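Local structure of nitrite oxidoreductase subunit A (Kuenenia stuttgartiensis, 7B04) at residues 552-557 / 814-819; 141-146 / 157-162; 975-980 / 999-1004; 229-234 / 563-568. The protein is the NarG-like subunit of an oxidoreductase complex, a molybdopterin oxidoreductase family member that holds a molybdenum atom, two MD1 molecules and an iron/sulfur cluster. One frame throughout, in Å; residues are numbered along the deposited sequence.

Interaction 1: residues 552-557 / 814-819; sequences VGYFGS and QVHESL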
# COMPACT_ATOMS: atom_id res chain seq x y z
N VAL B 552 -10.19 -30.90 4.02
CA VAL B 552 -11.12 -29.92 4.55
C VAL B 552 -11.38 -30.24 6.02
O VAL B 552 -11.72 -31.38 6.35
CB VAL B 552 -12.45 -29.88 3.76
CG1 VAL B 552 -13.48 -29.01 4.48
CG2 VAL B 552 -12.21 -29.36 2.36
N GLY B 553 -11.21 -29.24 6.88
CA GLY B 553 -11.43 -29.41 8.31
C GLY B 553 -10.18 -29.69 9.11
O GLY B 553 -10.27 -29.78 10.35
N TYR B 554 -9.02 -29.83 8.47
CA TYR B 554 -7.77 -30.11 9.15
C TYR B 554 -6.85 -28.90 9.05
O TYR B 554 -6.84 -28.20 8.04
CB TYR B 554 -7.08 -31.34 8.56
CG TYR B 554 -7.94 -32.58 8.51
CD1 TYR B 554 -8.11 -33.37 9.63
CD2 TYR B 554 -8.58 -32.96 7.33
CE1 TYR B 554 -8.90 -34.51 9.59
CE2 TYR B 554 -9.37 -34.09 7.29
CZ TYR B 554 -9.53 -34.86 8.42
OH TYR B 554 -10.31 -35.99 8.38
N PHE B 555 -6.06 -28.69 10.10
CA PHE B 555 -5.18 -27.52 10.16
C PHE B 555 -4.24 -27.48 8.96
O PHE B 555 -3.62 -28.48 8.61
CB PHE B 555 -4.39 -27.53 11.47
CG PHE B 555 -5.23 -27.35 12.69
CD1 PHE B 555 -5.69 -26.09 13.05
CD2 PHE B 555 -5.56 -28.43 13.50
CE1 PHE B 555 -6.47 -25.91 14.18
CE2 PHE B 555 -6.34 -28.26 14.63
CZ PHE B 555 -6.80 -27.00 14.97
N GLY B 556 -4.15 -26.31 8.34
CA GLY B 556 -3.33 -26.12 7.16
C GLY B 556 -3.99 -26.50 5.85
O GLY B 556 -3.34 -26.41 4.80
N SER B 557 -5.24 -26.92 5.88
CA SER B 557 -5.95 -27.43 4.71
C SER B 557 -7.14 -26.52 4.41
O SER B 557 -7.30 -25.45 4.99
CB SER B 557 -6.38 -28.88 4.94
OG SER B 557 -7.40 -28.96 5.92
N GLN B 814 -16.58 -30.56 12.30
CA GLN B 814 -17.44 -31.36 11.44
C GLN B 814 -16.74 -32.62 10.95
O GLN B 814 -17.40 -33.64 10.72
CB GLN B 814 -17.92 -30.54 10.24
CG GLN B 814 -19.30 -29.92 10.40
CD GLN B 814 -19.26 -28.54 11.03
OE1 GLN B 814 -18.20 -27.91 11.11
NE2 GLN B 814 -20.42 -28.05 11.46
N VAL B 815 -15.42 -32.57 10.79
CA VAL B 815 -14.66 -33.74 10.38
C VAL B 815 -14.16 -34.52 11.59
O VAL B 815 -14.14 -35.76 11.57
CB VAL B 815 -13.50 -33.33 9.45
CG1 VAL B 815 -14.05 -32.77 8.15
CG2 VAL B 815 -12.60 -32.31 10.13
N HIS B 816 -13.76 -33.83 12.66
CA HIS B 816 -13.17 -34.50 13.82
C HIS B 816 -14.23 -35.08 14.75
O HIS B 816 -13.96 -36.08 15.43
CB HIS B 816 -12.27 -33.53 14.58
CG HIS B 816 -10.97 -33.25 13.90
ND1 HIS B 816 -10.83 -32.24 12.97
CD2 HIS B 816 -9.76 -33.84 14.01
CE1 HIS B 816 -9.58 -32.23 12.53
NE2 HIS B 816 -8.91 -33.18 13.15
N GLU B 817 -15.42 -34.49 14.80
CA GLU B 817 -16.50 -34.98 15.65
C GLU B 817 -17.68 -35.53 14.86
O GLU B 817 -18.70 -35.89 15.46
CB GLU B 817 -16.96 -33.88 16.61
CG GLU B 817 -15.93 -33.51 17.66
CD GLU B 817 -16.40 -32.39 18.57
OE1 GLU B 817 -17.48 -31.81 18.29
OE2 GLU B 817 -15.71 -32.09 19.56
N SER B 818 -17.58 -35.59 13.53
CA SER B 818 -18.60 -36.17 12.67
C SER B 818 -19.93 -35.42 12.80
O SER B 818 -20.98 -36.00 13.13
CB SER B 818 -18.77 -37.67 12.95
OG SER B 818 -17.59 -38.38 12.62
N LEU B 819 -19.87 -34.12 12.55
CA LEU B 819 -21.01 -33.21 12.54
C LEU B 819 -21.37 -32.81 11.11
O LEU B 819 -20.49 -32.74 10.25
CB LEU B 819 -20.73 -31.96 13.38
CG LEU B 819 -21.11 -32.03 14.86
CD1 LEU B 819 -20.34 -33.13 15.58
CD2 LEU B 819 -20.87 -30.69 15.54

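Interaction 2: residues 141-146 / 157-162; sequences KRWADD and TKYMFD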
# COMPACT_ATOMS: atom_id res chain seq x y z
N LYS B 141 -30.99 22.50 0.09
CA LYS B 141 -31.51 23.44 1.07
C LYS B 141 -32.50 24.39 0.42
O LYS B 141 -33.50 24.77 1.03
CB LYS B 141 -30.34 24.20 1.71
CG LYS B 141 -30.73 25.23 2.75
CD LYS B 141 -29.48 25.88 3.32
CE LYS B 141 -29.80 26.72 4.54
NZ LYS B 141 -30.71 27.85 4.21
N ARG B 142 -32.22 24.79 -0.82
CA ARG B 142 -33.17 25.60 -1.58
C ARG B 142 -34.49 24.86 -1.77
O ARG B 142 -35.57 25.43 -1.58
CB ARG B 142 -32.57 25.97 -2.94
CG ARG B 142 -32.99 27.33 -3.47
CD ARG B 142 -32.46 27.57 -4.89
NE ARG B 142 -31.58 26.50 -5.35
CZ ARG B 142 -30.49 26.69 -6.09
NH1 ARG B 142 -30.15 27.92 -6.46
NH2 ARG B 142 -29.75 25.66 -6.47
N TRP B 143 -34.41 23.58 -2.15
CA TRP B 143 -35.62 22.77 -2.33
C TRP B 143 -36.36 22.59 -1.01
O TRP B 143 -37.60 22.62 -0.98
CB TRP B 143 -35.23 21.42 -2.93
CG TRP B 143 -36.35 20.47 -3.13
CD1 TRP B 143 -37.47 20.65 -3.89
CD2 TRP B 143 -36.46 19.15 -2.57
NE1 TRP B 143 -38.27 19.54 -3.83
CE2 TRP B 143 -37.68 18.61 -3.03
CE3 TRP B 143 -35.65 18.39 -1.72
CZ2 TRP B 143 -38.10 17.33 -2.67
CZ3 TRP B 143 -36.08 17.12 -1.37
CH2 TRP B 143 -37.29 16.60 -1.84
N ALA B 144 -35.63 22.42 0.09
CA ALA B 144 -36.26 22.30 1.40
C ALA B 144 -36.89 23.61 1.85
O ALA B 144 -37.89 23.59 2.58
CB ALA B 144 -35.25 21.81 2.43
N ASP B 145 -36.34 24.75 1.43
CA ASP B 145 -36.86 26.04 1.87
C ASP B 145 -38.06 26.48 1.06
O ASP B 145 -38.83 27.34 1.52
CB ASP B 145 -35.77 27.11 1.78
CG ASP B 145 -34.70 26.94 2.84
OD1 ASP B 145 -35.01 26.41 3.92
OD2 ASP B 145 -33.54 27.35 2.59
N ASP B 146 -38.26 25.92 -0.13
CA ASP B 146 -39.40 26.24 -0.97
C ASP B 146 -40.60 25.35 -0.68
O ASP B 146 -41.62 25.46 -1.38
CB ASP B 146 -39.02 26.15 -2.45
CG ASP B 146 -38.04 27.22 -2.87
OD1 ASP B 146 -38.05 28.31 -2.25
OD2 ASP B 146 -37.27 26.98 -3.82
N THR B 157 -33.84 20.09 -12.51
CA THR B 157 -32.77 20.94 -13.07
C THR B 157 -32.66 22.21 -12.24
O THR B 157 -31.54 22.67 -12.07
CB THR B 157 -32.95 21.09 -14.58
OG1 THR B 157 -33.85 22.16 -14.74
CG2 THR B 157 -33.58 19.86 -15.18
N LYS B 158 -33.78 22.76 -11.79
CA LYS B 158 -33.79 24.02 -11.01
C LYS B 158 -33.05 23.86 -9.69
O LYS B 158 -32.28 24.72 -9.36
CB LYS B 158 -35.23 24.38 -10.66
CG LYS B 158 -35.37 25.44 -9.59
CD LYS B 158 -36.65 26.16 -9.74
CE LYS B 158 -36.99 27.02 -8.57
NZ LYS B 158 -38.38 26.75 -8.15
N TYR B 159 -33.35 22.80 -8.95
CA TYR B 159 -32.64 22.51 -7.72
C TYR B 159 -31.42 21.63 -7.95
O TYR B 159 -30.80 21.17 -6.98
CB TYR B 159 -33.59 21.86 -6.71
CG TYR B 159 -34.79 22.73 -6.38
CD1 TYR B 159 -34.65 23.86 -5.60
CD2 TYR B 159 -36.05 22.41 -6.86
CE1 TYR B 159 -35.74 24.66 -5.30
CE2 TYR B 159 -37.15 23.20 -6.56
CZ TYR B 159 -36.99 24.32 -5.78
OH TYR B 159 -38.07 25.11 -5.48
N MET B 160 -31.07 21.36 -9.21
CA MET B 160 -29.79 20.75 -9.58
C MET B 160 -29.66 19.34 -9.02
O MET B 160 -28.64 18.98 -8.41
CB MET B 160 -28.62 21.63 -9.14
CG MET B 160 -28.55 22.97 -9.85
SD MET B 160 -27.14 23.96 -9.32
CE MET B 160 -27.44 25.48 -10.22
N PHE B 161 -30.69 18.52 -9.23
CA PHE B 161 -30.55 17.10 -8.91
C PHE B 161 -29.90 16.34 -10.06
O PHE B 161 -29.20 15.35 -9.82
CB PHE B 161 -31.91 16.48 -8.58
CG PHE B 161 -32.48 16.89 -7.25
CD1 PHE B 161 -31.99 17.99 -6.57
CD2 PHE B 161 -33.51 16.17 -6.67
CE1 PHE B 161 -32.52 18.36 -5.35
CE2 PHE B 161 -34.03 16.53 -5.45
CZ PHE B 161 -33.54 17.63 -4.79
N ASP B 162 -30.12 16.79 -11.29
CA ASP B 162 -29.46 16.18 -12.44
C ASP B 162 -28.00 16.59 -12.53
O ASP B 162 -27.16 15.79 -12.98
CB ASP B 162 -30.19 16.54 -13.73
CG ASP B 162 -30.24 18.04 -13.98
OD1 ASP B 162 -29.95 18.81 -13.04
OD2 ASP B 162 -30.55 18.44 -15.12

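Interaction 3: residues 975-980 / 999-1004; sequences VYVDAN and SRLMLR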
# COMPACT_ATOMS: atom_id res chain seq x y z
N VAL B 975 -3.66 7.36 -22.58
CA VAL B 975 -4.48 6.47 -23.39
C VAL B 975 -5.94 6.56 -22.95
O VAL B 975 -6.24 6.72 -21.76
CB VAL B 975 -3.96 5.01 -23.31
CG1 VAL B 975 -2.56 4.90 -23.93
CG2 VAL B 975 -3.91 4.54 -21.87
N TYR B 976 -6.84 6.36 -23.88
CA TYR B 976 -8.26 6.34 -23.49
C TYR B 976 -8.62 4.89 -23.22
O TYR B 976 -8.07 4.04 -23.88
CB TYR B 976 -9.08 6.93 -24.63
CG TYR B 976 -9.06 8.43 -24.74
CD1 TYR B 976 -9.72 9.22 -23.82
CD2 TYR B 976 -8.44 9.06 -25.79
CE1 TYR B 976 -9.73 10.59 -23.93
CE2 TYR B 976 -8.45 10.43 -25.93
CZ TYR B 976 -9.10 11.20 -24.99
OH TYR B 976 -9.11 12.55 -25.12
N VAL B 977 -9.42 4.62 -22.20
CA VAL B 977 -9.90 3.23 -21.94
C VAL B 977 -11.38 3.27 -22.23
O VAL B 977 -12.12 3.76 -21.40
CB VAL B 977 -9.65 2.79 -20.50
CG1 VAL B 977 -8.83 1.52 -20.43
CG2 VAL B 977 -9.02 3.90 -19.69
N ASP B 978 -11.80 2.66 -23.33
CA ASP B 978 -13.21 2.75 -23.75
C ASP B 978 -13.81 1.36 -23.72
O ASP B 978 -13.12 0.41 -24.04
CB ASP B 978 -13.31 3.45 -25.10
CG ASP B 978 -13.05 4.94 -25.03
OD1 ASP B 978 -12.18 5.41 -25.75
OD2 ASP B 978 -13.73 5.61 -24.27
N ALA B 979 -15.06 1.26 -23.28
CA ALA B 979 -15.76 -0.01 -23.22
C ALA B 979 -17.00 0.12 -24.09
O ALA B 979 -17.18 1.13 -24.79
CB ALA B 979 -16.11 -0.39 -21.78
N ASN B 980 -17.83 -0.91 -24.00
CA ASN B 980 -18.97 -1.04 -24.93
C ASN B 980 -19.66 0.30 -24.93
O ASN B 980 -20.05 0.75 -23.89
CB ASN B 980 -19.92 -2.17 -24.51
CG ASN B 980 -21.09 -2.35 -25.43
OD1 ASN B 980 -21.13 -1.78 -26.51
ND2 ASN B 980 -22.07 -3.12 -25.02
N SER B 999 -16.72 11.78 -17.98
CA SER B 999 -16.91 10.33 -17.85
C SER B 999 -15.85 9.53 -18.60
O SER B 999 -15.47 8.44 -18.16
CB SER B 999 -18.32 9.95 -18.30
OG SER B 999 -19.28 10.85 -17.76
N ARG B 1000 -15.38 9.99 -19.77
CA ARG B 1000 -14.43 9.18 -20.54
C ARG B 1000 -13.06 9.16 -19.86
O ARG B 1000 -12.51 10.22 -19.54
CB ARG B 1000 -14.30 9.71 -21.96
CG ARG B 1000 -13.89 8.63 -22.93
CD ARG B 1000 -13.34 9.20 -24.23
NE ARG B 1000 -12.72 8.16 -25.04
CZ ARG B 1000 -12.12 8.37 -26.21
NH1 ARG B 1000 -12.05 9.60 -26.72
NH2 ARG B 1000 -11.59 7.35 -26.87
N LEU B 1001 -12.50 7.96 -19.65
CA LEU B 1001 -11.27 7.81 -18.87
C LEU B 1001 -10.05 7.95 -19.79
O LEU B 1001 -9.96 7.30 -20.84
CB LEU B 1001 -11.25 6.49 -18.07
CG LEU B 1001 -9.91 6.04 -17.45
CD1 LEU B 1001 -9.44 7.08 -16.44
CD2 LEU B 1001 -10.01 4.65 -16.73
N MET B 1002 -9.10 8.76 -19.34
CA MET B 1002 -7.83 9.03 -20.01
C MET B 1002 -6.75 8.99 -18.94
O MET B 1002 -6.66 9.91 -18.11
CB MET B 1002 -7.82 10.39 -20.70
CG MET B 1002 -6.61 10.58 -21.58
SD MET B 1002 -6.63 12.08 -22.59
CE MET B 1002 -6.44 13.29 -21.30
N LEU B 1003 -6.01 7.89 -18.89
CA LEU B 1003 -4.91 7.73 -17.96
C LEU B 1003 -3.64 7.34 -18.72
O LEU B 1003 -3.67 7.01 -19.91
CB LEU B 1003 -5.27 6.70 -16.89
CG LEU B 1003 -5.12 5.22 -17.21
CD1 LEU B 1003 -5.45 4.43 -15.96
CD2 LEU B 1003 -6.00 4.78 -18.38
N ARG B 1004 -2.53 7.37 -17.99
CA ARG B 1004 -1.23 7.00 -18.54
C ARG B 1004 -1.08 5.49 -18.64
O ARG B 1004 -1.61 4.73 -17.82
CB ARG B 1004 -0.10 7.55 -17.67
CG ARG B 1004 0.22 9.01 -17.89
CD ARG B 1004 1.48 9.37 -17.13
NE ARG B 1004 1.84 10.79 -17.20
CZ ARG B 1004 2.63 11.33 -18.12
NH1 ARG B 1004 3.15 10.57 -19.08
NH2 ARG B 1004 2.91 12.62 -18.08

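Interaction 4: residues 229-234 / 563-568; sequences GLLGVI and AGNYKA. With MD1 (phosphoric acid 4-(2-amino-4-oxo-3,4,5,6,-tetrahydro-pteridin-6-yl)-2-hydroxy-3,4-dimercapto-but-3-en-yl ester guanylate ester), chain C.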
# COMPACT_ATOMS: atom_id res chain seq x y z
N GLY B 229 -19.79 -2.35 8.90
CA GLY B 229 -19.90 -1.94 10.29
C GLY B 229 -18.99 -2.69 11.26
O GLY B 229 -18.79 -2.25 12.39
N LEU B 230 -18.40 -3.82 10.85
CA LEU B 230 -17.50 -4.50 11.80
C LEU B 230 -16.29 -3.65 12.13
O LEU B 230 -15.61 -3.88 13.14
CB LEU B 230 -17.03 -5.84 11.25
CG LEU B 230 -16.55 -6.91 12.23
CD1 LEU B 230 -17.63 -7.29 13.23
CD2 LEU B 230 -16.10 -8.14 11.45
N LEU B 231 -16.01 -2.65 11.30
CA LEU B 231 -14.92 -1.70 11.57
C LEU B 231 -15.20 -0.88 12.83
O LEU B 231 -14.29 -0.61 13.63
CB LEU B 231 -14.71 -0.83 10.34
CG LEU B 231 -13.94 -1.44 9.16
CD1 LEU B 231 -14.22 -2.92 8.86
CD2 LEU B 231 -14.34 -0.63 7.96
N GLY B 232 -16.44 -0.45 13.01
CA GLY B 232 -16.97 -0.10 14.32
C GLY B 232 -18.44 -0.45 14.39
O GLY B 232 -19.25 0.09 13.63
N VAL B 233 -18.82 -1.33 15.33
CA VAL B 233 -20.17 -1.89 15.31
C VAL B 233 -21.18 -0.87 15.82
O VAL B 233 -22.26 -0.70 15.24
CB VAL B 233 -20.22 -3.19 16.12
CG1 VAL B 233 -21.63 -3.74 16.15
CG2 VAL B 233 -19.25 -4.22 15.55
N ILE B 234 -20.84 -0.17 16.90
CA ILE B 234 -21.76 0.80 17.48
C ILE B 234 -21.92 1.99 16.55
O ILE B 234 -23.04 2.44 16.28
CB ILE B 234 -21.28 1.22 18.87
CG1 ILE B 234 -20.96 -0.01 19.71
CG2 ILE B 234 -22.33 2.06 19.57
CD1 ILE B 234 -22.17 -0.89 19.97
N ALA B 563 -11.32 -11.66 1.52
CA ALA B 563 -12.08 -10.47 1.19
C ALA B 563 -11.82 -9.42 2.27
O ALA B 563 -10.83 -9.51 3.01
CB ALA B 563 -13.57 -10.82 1.06
N GLY B 564 -12.68 -8.41 2.34
CA GLY B 564 -12.62 -7.47 3.43
C GLY B 564 -13.16 -8.09 4.71
O GLY B 564 -13.36 -9.29 4.82
N ASN B 565 -13.39 -7.22 5.69
CA ASN B 565 -13.86 -7.66 7.00
C ASN B 565 -15.38 -7.70 6.99
O ASN B 565 -16.04 -6.66 7.10
CB ASN B 565 -13.33 -6.76 8.11
CG ASN B 565 -13.22 -7.49 9.43
OD1 ASN B 565 -13.58 -8.67 9.53
ND2 ASN B 565 -12.72 -6.80 10.45
N TYR B 566 -15.94 -8.90 6.87
CA TYR B 566 -17.38 -9.10 6.73
C TYR B 566 -18.03 -9.74 7.94
O TYR B 566 -19.26 -9.67 8.07
CB TYR B 566 -17.65 -10.03 5.54
CG TYR B 566 -17.16 -11.43 5.84
CD1 TYR B 566 -15.82 -11.77 5.67
CD2 TYR B 566 -18.02 -12.41 6.32
CE1 TYR B 566 -15.36 -13.03 5.96
CE2 TYR B 566 -17.57 -13.68 6.62
CZ TYR B 566 -16.24 -13.98 6.44
OH TYR B 566 -15.78 -15.24 6.73
N LYS B 567 -17.26 -10.36 8.83
CA LYS B 567 -17.80 -11.36 9.75
C LYS B 567 -18.53 -10.66 10.90
O LYS B 567 -18.08 -10.62 12.05
CB LYS B 567 -16.71 -12.29 10.25
CG LYS B 567 -17.25 -13.52 10.98
CD LYS B 567 -16.16 -14.52 11.32
CE LYS B 567 -16.17 -15.71 10.38
NZ LYS B 567 -15.53 -15.40 9.08
N ALA B 568 -19.70 -10.11 10.57
CA ALA B 568 -20.62 -9.67 11.61
C ALA B 568 -21.21 -10.85 12.36
O ALA B 568 -21.82 -10.65 13.42
CB ALA B 568 -21.74 -8.82 11.00
PB MD1 C . -7.93 -9.78 -4.02
O3B MD1 C . -8.54 -9.25 -5.45
O1B MD1 C . -6.47 -10.11 -4.18
O2B MD1 C . -8.68 -11.02 -3.58
O3A MD1 C . -8.12 -8.59 -2.89
C10 MD1 C . -9.39 -8.23 -2.43
C11 MD1 C . -9.29 -7.81 -0.94
O11 MD1 C . -7.86 -7.11 -0.79
C12 MD1 C . -10.38 -7.11 -0.59
S12 MD1 C . -11.99 -7.59 -1.29
C13 MD1 C . -10.45 -5.93 0.41
S13 MD1 C . -12.10 -5.21 0.67
C14 MD1 C . -9.35 -5.32 1.09
N15 MD1 C . -8.49 -4.63 -0.08
C16 MD1 C . -7.19 -4.27 0.33
C15 MD1 C . -6.55 -3.01 -0.11
O14 MD1 C . -7.12 -2.26 -0.83
N17 MD1 C . -5.17 -2.70 0.35
C17 MD1 C . -4.42 -3.68 1.28
N16 MD1 C . -3.08 -3.37 1.74
N18 MD1 C . -5.08 -4.97 1.73
C20 MD1 C . -6.41 -5.28 1.29
N8 MD1 C . -7.07 -6.47 1.67
C7 MD1 C . -8.60 -6.18 2.07
PA MD1 C . -7.64 -8.93 -6.79
O1A MD1 C . -8.46 -8.07 -7.72
O2A MD1 C . -6.40 -8.19 -6.37
O5' MD1 C . -7.20 -10.31 -7.59
C5' MD1 C . -6.07 -11.01 -7.17
C4' MD1 C . -5.31 -11.63 -8.39
O4' MD1 C . -6.25 -12.51 -9.28
C1' MD1 C . -5.85 -12.08 -10.72
N9 MD1 C . -6.93 -12.38 -11.70
C4 MD1 C . -7.21 -13.64 -12.00
N3 MD1 C . -6.64 -14.93 -11.52
C2 MD1 C . -7.17 -16.20 -12.04
N2 MD1 C . -6.61 -17.45 -11.57
N1 MD1 C . -8.23 -16.19 -13.01
C6 MD1 C . -8.77 -14.95 -13.46
O6 MD1 C . -9.65 -14.94 -14.26
C5 MD1 C . -8.22 -13.63 -12.92
N7 MD1 C . -8.53 -12.36 -13.17
C8 MD1 C . -7.74 -11.57 -12.42
C2' MD1 C . -5.69 -10.83 -10.58
O2' MD1 C . -4.91 -10.28 -11.68
C3' MD1 C . -4.85 -10.71 -9.15
O3' MD1 C . -3.43 -10.96 -9.39

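Interaction 1: residues 552-557 / 814-819
Gly553 and Val815 bring the two backbones together, their CA atoms 5.8 Å apart, where a loop meets the end of helix 812-816. The loop runs from helix 544-548 to strand 558-561 of the five-stranded parallel sheet and contains a type II beta turn from Tyr554 to Ser557, with glycine at its third position. Gly553, just ahead of the turn, has a positive phi of 96° and turns its carbonyl oxygen to the helix. Beyond the helix, Ser818 also takes positive phi, and Leu819 N bonds back to Gln814 O. No hydrogen bond links the segments; they meet through packing alone.

Val815 points toward the loop and spreads its two methyls over it. CG1 lies 3.3 Å from Val552 O, a carbonyl oxygen that accepts a bond from Tyr376 OH. CG2 lies 3.6 Å from Gly553 CA and also covers one face of the Tyr554 ring near its rim, 4.3 Å from Tyr554 CE1. Tyr554 reaches this place with CG anti to its own carbonyl carbon (chi1 -54°). His816 meets the same phenol ring obliquely, the centroids 5.1 Å apart and the planes at 70°. The imidazole is held by Trp812, whose carbonyl oxygen takes the bond from ND1 and whose ring stacks on it. Gln814, pointing past the contact, bonds through OE1 to Ser409 of subunit B, so the other subunit lies close by. Gly553 O sits in the plane of the imidazole at its edge, 3.4 Å from His816 CE1.

Interaction 2: residues 141-146 / 157-162
Tyr159 lies across Trp143 and reaches on to Asp146, and its side chain carries most of the contact. At its root, CB is near Trp143 CB. Tyr159 CG, 3.7 Å from Trp143 CB, stands anti to its own carbonyl carbon, beside the backbone N, which brings the ring to Trp143. On the side of the ring that Trp143 covers, CD1 lies 3.5 Å from Trp143 N; Arg142 CB is at the ring's edge beside CD1. CD2 and CE2 meet the edge of the indole, each 3.7 Å from Trp143 CD1. The methylene of Trp143 sits over the phenol face as a CH-pi contact, CB being 3.8 Å from the ring centroid and 20° off the normal. The opposite face is covered by Lys158 CG.

The ring leaves the chain where helix 153-158 ends in a Schellman motif with Met160, at positive phi, as its C' residue. Here Tyr159 O accepts from Arg137 NH1. The chain turns back beside helix 138-145, and Tyr159 and Phe161 both form an aromatic cluster with Trp143. Phe161 presents its edge to the indole face, CZ lying 3.8 Å from Trp143 CE3 with the planes at 80°. Trp143 NE1 bonds to Pro149 O, which probably helps to fix the indole.

Further out, Tyr159 CE1 touches Trp143 CA and, like CZ, approaches Asp146 OD2 at the ring's edge. At the tip, Tyr159 OH donates to Asp146 OD2 at 2.6 Å, on the anti side of that oxygen, 21° out of the carboxylate plane. Lys158 NZ in turn donates to Tyr159 OH at 3.1 Å, a bond that probably polarises the hydroxyl toward the aspartate.

Interaction 3: residues 975-980 / 999-1004
The Tyr976 ring lies between Arg1000 and Met1002. Over one face the guanidinium is stacked flat, its centre 3.6 Å from the ring centre and the planes at 7°, a cation-pi contact. On the opposite face Met1002 CG makes a CH-pi contact 4.2 Å from the centroid, while SD, in a Met-aromatic contact, comes obliquely to within 3.6 Å of Tyr976 CZ. Leu1001 O stands at the ring's edge. The guanidinium is itself held at its edge in a salt bridge: Arg1000 NE donates at 2.8 Å to the syn lone pair of Asp978 OD2, the oxygen lying 18° out of the guanidinium plane. An extended Arg1000 chain, with CG anti to the backbone N (chi1 -154°), carries the charged group across to the neighbouring strand.

The strands are antiparallel. Tyr976 and Met1002 form a non-hydrogen-bonded pair, Val975 and Leu1003 a hydrogen-bonded one, with Val975 N to Leu1003 O 2.7 Å and Leu1003 N to Val975 O 3.1 Å. They belong to a six-stranded sheet whose end strands also pair, consistent with the double-psi beta barrel of the C-terminal domain in this family. On the side of the sheet away from Tyr976 and Met1002 lie Val975, Val977, Leu1001 and Leu1003. Val977 CG2 approaches Leu1003 CD2 at 3.4 Å, and Ile957 of strand 956-959 packs on both residues.

Interaction 4: residues 229-234 / 563-568
Leu230 and Leu231 press against Asn565 and the residues after it, joining two buried loops at the heart of the molybdopterin oxidoreductase fold. Segment 229-234 follows strand 222-226 of the mixed sheet; segment 563-568 follows strand 558-561 of the parallel sheet and contains an inverse gamma turn centred on Lys567, in which Ala568 N bonds to Tyr566 O.

Packing makes the direct contact, with no hydrogen bond across it. Leu230 carries it: CG stands anti to the backbone N (chi1 -157°), which sends both methyls into the bend of the other loop. CD2 sits between two oxygens, 3.2 Å from Asn565 OD1 and 3.2 Å from Lys567 O. CD1 lies alongside the turn, 4.2 Å from Ala568 CA. Leu231 runs past Asn565 in the opposite direction, its CD1 meeting Asn565 CB at 4.0 Å.

Polar bonds hold each loop from outside the contact. Asn565 ND2 donates to Asn710 O, which probably helps to hold the amide crosswise to Leu230. Leu230 O accepts from Thr709 OG1, and the Lys567 ammonium forms a salt bridge with Asp290.

Contacts with MD1 belong to the start of segment 563-568. Ala563 and Gly564 line the pocket of one MD1, and the side chain of Tyr566 is about 8 Å from the molybdenum atom. The backbone meets the two sulfurs of MD1: Ala563 CA lies 3.8 Å from S12, and Gly564 CA, with no side chain, 3.6 Å from S13.

How the interactions relate
Strand 558-561 ties interactions 1 and 4 together: segment 552-557 leads into it and segment 563-568 follows it. The nearest atoms of these two contacts, in Gln814 and Lys567, are about 12 Å apart and the centres about 26 Å. Interaction 4 touches one MD1 directly, and the side chain of Leu231 is about 6 Å from the other. Interaction 3 approaches an MD1 from the C-terminal part of the chain, the Leu1001 side chain being about 9 Å away. Interaction 2 is the most peripheral, 35 Å from the chain's centre, yet its nearest atoms come within about 10 Å of interaction 3. Interactions 1 and 2 lie on opposite sides of that centre, 60 Å apart between their own centres.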